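Local atomic coordinates of LysR family transcriptional regulator (PDB entry 5X0O), a protein that probably regulates transcription as a LysR-family, sequence-specific DNA-binding factor, of which this chain is the substrate-binding (effector) domain. Residues Ile9-Pro14 with Val56-Gly61. Sequence-based numbering, arbitrary orientation.
Sequences IKISTP and VIFRVG
The ring of Phe58 meets strand 9-14 with the carbonyl O of Ser12 at its edge, near the ring plane, while Thr13 CG2 and Ile11 CD1 approach obliquely. The side chains of Thr13 and Phe58 point the same way side by side, with Thr13 CG2 3.8 Å from Phe58 CD2. With CG anti to its own carbonyl carbon (chi1 -65°), the ring of Phe58 stands beside the backbone N that donates to Ser12 O at 2.7 Å. That bond runs nearly straight out from the carbonyl, so one oxygen receives the amide and borders the ring of the same residue. Further back, Ser12 N hydrogen-bonds to Val56 O at 3.3 Å, in the carbonyl plane, and Ile11 CA adds a CA-H···O contact to the same oxygen at 3.2 Å; the Val56 N to Lys10 O hydrogen bond is weak. Ile11 and Val56 run side by side, CG2 of the former 4.2 Å from CB of the latter, on the same face as Phe58, where Ile198 of helix 192-202 and Met182 pack on Val56 and Phe197 on Phe58. At the far end Pro14, having no N-H to give, sets its CD 3.2 Å from Phe58 O, and its CB rests on Val60 CG2 at 3.8 Å. Thr13 OG1 is hydrogen-bonded to Thr18 OG1, and Arg59 NH2 forms a salt bridge with Asp47 OD1. Bonded also to strand 38-43, strand 9-14 is flanked by parallel neighbours. Two strands 6° from parallel, joined by a connection that includes helix 23-32 and strand 38-43, illustrate the parallel sheet core of an alpha/beta subdomain in the periplasmic-binding-protein-like fold of LysR effector domains.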
ATOM      1  N   ILE A   9     -17.010   7.022 -12.019  1.00 29.23           N
ATOM      2  CA  ILE A   9     -17.086   5.567 -12.051  1.00 29.14           C
ATOM      3  C   ILE A   9     -16.543   5.057 -10.726  1.00 27.45           C
ATOM      4  O   ILE A   9     -15.400   5.361 -10.358  1.00 29.99           O
ATOM      5  CB  ILE A   9     -16.305   4.973 -13.232  1.00 31.86           C
ATOM      6  CG1 ILE A   9     -16.839   5.526 -14.550  1.00 33.08           C
ATOM      7  CG2 ILE A   9     -16.420   3.462 -13.234  1.00 35.49           C
ATOM      8  CD1 ILE A   9     -16.257   4.840 -15.749  1.00 37.38           C
ATOM      9  N   LYS A  10     -17.360   4.293 -10.004  1.00 20.25           N
ATOM     10  CA  LYS A  10     -17.023   3.811  -8.669  1.00 25.01           C
ATOM     11  C   LYS A  10     -16.603   2.348  -8.773  1.00 27.68           C
ATOM     12  O   LYS A  10     -17.428   1.481  -9.080  1.00 28.75           O
ATOM     13  CB  LYS A  10     -18.214   3.986  -7.729  1.00 26.83           C
ATOM     14  CG  LYS A  10     -17.874   3.927  -6.254  1.00 32.58           C
ATOM     15  CD  LYS A  10     -19.054   4.375  -5.401  1.00 39.74           C
ATOM     16  CE  LYS A  10     -18.707   4.336  -3.921  1.00 44.47           C
ATOM     17  NZ  LYS A  10     -17.414   5.027  -3.645  1.00 46.53           N
ATOM     18  N   ILE A  11     -15.321   2.071  -8.521  1.00 25.44           N
ATOM     19  CA  ILE A  11     -14.781   0.724  -8.659  1.00 27.93           C
ATOM     20  C   ILE A  11     -14.084   0.300  -7.371  1.00 27.16           C
ATOM     21  O   ILE A  11     -13.609   1.131  -6.588  1.00 20.90           O
ATOM     22  CB  ILE A  11     -13.817   0.609  -9.862  1.00 29.34           C
ATOM     23  CG1 ILE A  11     -12.491   1.300  -9.567  1.00 33.19           C
ATOM     24  CG2 ILE A  11     -14.427   1.220 -11.104  1.00 30.45           C
ATOM     25  CD1 ILE A  11     -11.450   1.068 -10.638  1.00 36.60           C
ATOM     26  N   SER A  12     -14.031  -1.014  -7.156  1.00 29.30           N
ATOM     27  CA  SER A  12     -13.380  -1.617  -6.000  1.00 28.03           C
ATOM     28  C   SER A  12     -12.406  -2.680  -6.490  1.00 27.59           C
ATOM     29  O   SER A  12     -12.758  -3.499  -7.343  1.00 29.42           O
ATOM     30  CB  SER A  12     -14.407  -2.236  -5.043  1.00 26.24           C
ATOM     31  OG  SER A  12     -13.786  -3.109  -4.117  1.00 32.83           O
ATOM     32  N   THR A  13     -11.195  -2.665  -5.952  1.00 27.03           N
ATOM     33  CA  THR A  13     -10.127  -3.568  -6.349  1.00 22.05           C
ATOM     34  C   THR A  13      -9.565  -4.268  -5.123  1.00 44.55           C
ATOM     35  O   THR A  13      -9.679  -3.760  -4.002  1.00 24.37           O
ATOM     36  CB  THR A  13      -9.001  -2.814  -7.075  1.00 26.09           C
ATOM     37  OG1 THR A  13      -8.557  -1.716  -6.267  1.00 26.67           O
ATOM     38  CG2 THR A  13      -9.484  -2.291  -8.418  1.00 28.58           C
ATOM     39  N   PRO A  14      -8.961  -5.447  -5.300  1.00 41.12           N
ATOM     40  CA  PRO A  14      -8.343  -6.134  -4.160  1.00 44.54           C
ATOM     41  C   PRO A  14      -7.181  -5.335  -3.592  1.00 45.81           C
ATOM     42  O   PRO A  14      -6.480  -4.617  -4.307  1.00 43.16           O
ATOM     43  CB  PRO A  14      -7.872  -7.467  -4.754  1.00 45.74           C
ATOM     44  CG  PRO A  14      -7.823  -7.241  -6.226  1.00 41.51           C
ATOM     45  CD  PRO A  14      -8.907  -6.260  -6.526  1.00 35.32           C
ATOM     46  N   VAL A  56     -18.212  -1.260 -11.057  1.00 27.60           N
ATOM     47  CA  VAL A  56     -17.422  -2.442 -11.391  1.00 26.31           C
ATOM     48  C   VAL A  56     -16.674  -2.884 -10.140  1.00 27.81           C
ATOM     49  O   VAL A  56     -16.179  -2.051  -9.372  1.00 24.14           O
ATOM     50  CB  VAL A  56     -16.439  -2.165 -12.552  1.00 26.38           C
ATOM     51  CG1 VAL A  56     -15.556  -3.378 -12.816  1.00 21.88           C
ATOM     52  CG2 VAL A  56     -17.191  -1.759 -13.825  1.00 30.69           C
ATOM     53  N   ILE A  57     -16.593  -4.198  -9.932  1.00 28.30           N
ATOM     54  CA  ILE A  57     -15.897  -4.784  -8.793  1.00 24.45           C
ATOM     55  C   ILE A  57     -14.842  -5.751  -9.313  1.00 23.19           C
ATOM     56  O   ILE A  57     -15.149  -6.643 -10.113  1.00 28.49           O
ATOM     57  CB  ILE A  57     -16.869  -5.500  -7.838  1.00 24.74           C
ATOM     58  CG1 ILE A  57     -17.802  -4.485  -7.182  1.00 29.35           C
ATOM     59  CG2 ILE A  57     -16.104  -6.279  -6.776  1.00 22.50           C
ATOM     60  CD1 ILE A  57     -18.789  -5.096  -6.215  1.00 33.45           C
ATOM     61  N   PHE A  58     -13.604  -5.571  -8.861  1.00 22.24           N
ATOM     62  CA  PHE A  58     -12.505  -6.479  -9.159  1.00 26.59           C
ATOM     63  C   PHE A  58     -12.190  -7.283  -7.908  1.00 29.19           C
ATOM     64  O   PHE A  58     -12.033  -6.714  -6.822  1.00 26.59           O
ATOM     65  CB  PHE A  58     -11.271  -5.715  -9.634  1.00 21.31           C
ATOM     66  CG  PHE A  58     -11.472  -5.004 -10.932  1.00 25.34           C
ATOM     67  CD1 PHE A  58     -11.254  -5.656 -12.132  1.00 31.72           C
ATOM     68  CD2 PHE A  58     -11.891  -3.687 -10.956  1.00 28.28           C
ATOM     69  CE1 PHE A  58     -11.443  -5.004 -13.336  1.00 37.46           C
ATOM     70  CE2 PHE A  58     -12.082  -3.030 -12.155  1.00 31.36           C
ATOM     71  CZ  PHE A  58     -11.858  -3.688 -13.346  1.00 34.02           C
ATOM     72  N   ARG A  59     -12.086  -8.598  -8.065  1.00 31.62           N
ATOM     73  CA  ARG A  59     -12.157  -9.494  -6.923  1.00 37.77           C
ATOM     74  C   ARG A  59     -11.293 -10.723  -7.173  1.00 39.21           C
ATOM     75  O   ARG A  59     -11.128 -11.160  -8.314  1.00 40.82           O
ATOM     76  CB  ARG A  59     -13.614  -9.894  -6.671  1.00 42.79           C
ATOM     77  CG  ARG A  59     -13.850 -10.792  -5.485  1.00 45.49           C
ATOM     78  CD  ARG A  59     -15.196 -11.480  -5.606  1.00 44.84           C
ATOM     79  NE  ARG A  59     -15.591 -12.096  -4.347  1.00 47.35           N
ATOM     80  CZ  ARG A  59     -14.941 -13.108  -3.786  1.00 53.80           C
ATOM     81  NH1 ARG A  59     -13.867 -13.610  -4.378  1.00 55.08           N
ATOM     82  NH2 ARG A  59     -15.361 -13.615  -2.638  1.00 60.69           N
ATOM     83  N   VAL A  60     -10.746 -11.272  -6.094  1.00 38.66           N
ATOM     84  CA  VAL A  60     -10.010 -12.530  -6.147  1.00 40.66           C
ATOM     85  C   VAL A  60     -10.977 -13.660  -5.810  1.00 43.70           C
ATOM     86  O   VAL A  60     -11.614 -13.647  -4.751  1.00 40.51           O
ATOM     87  CB  VAL A  60      -8.818 -12.523  -5.179  1.00 34.41           C
ATOM     88  CG1 VAL A  60      -7.935 -13.735  -5.422  1.00 35.77           C
ATOM     89  CG2 VAL A  60      -8.021 -11.234  -5.322  1.00 28.46           C
ATOM     90  N   GLY A  61     -11.094 -14.632  -6.711  1.00 45.06           N
ATOM     91  CA  GLY A  61     -11.969 -15.762  -6.499  1.00 48.29           C
ATOM     92  C   GLY A  61     -13.401 -15.481  -6.906  1.00 54.84           C
ATOM     93  O   GLY A  61     -13.854 -14.330  -6.923  1.00 58.70           O
TER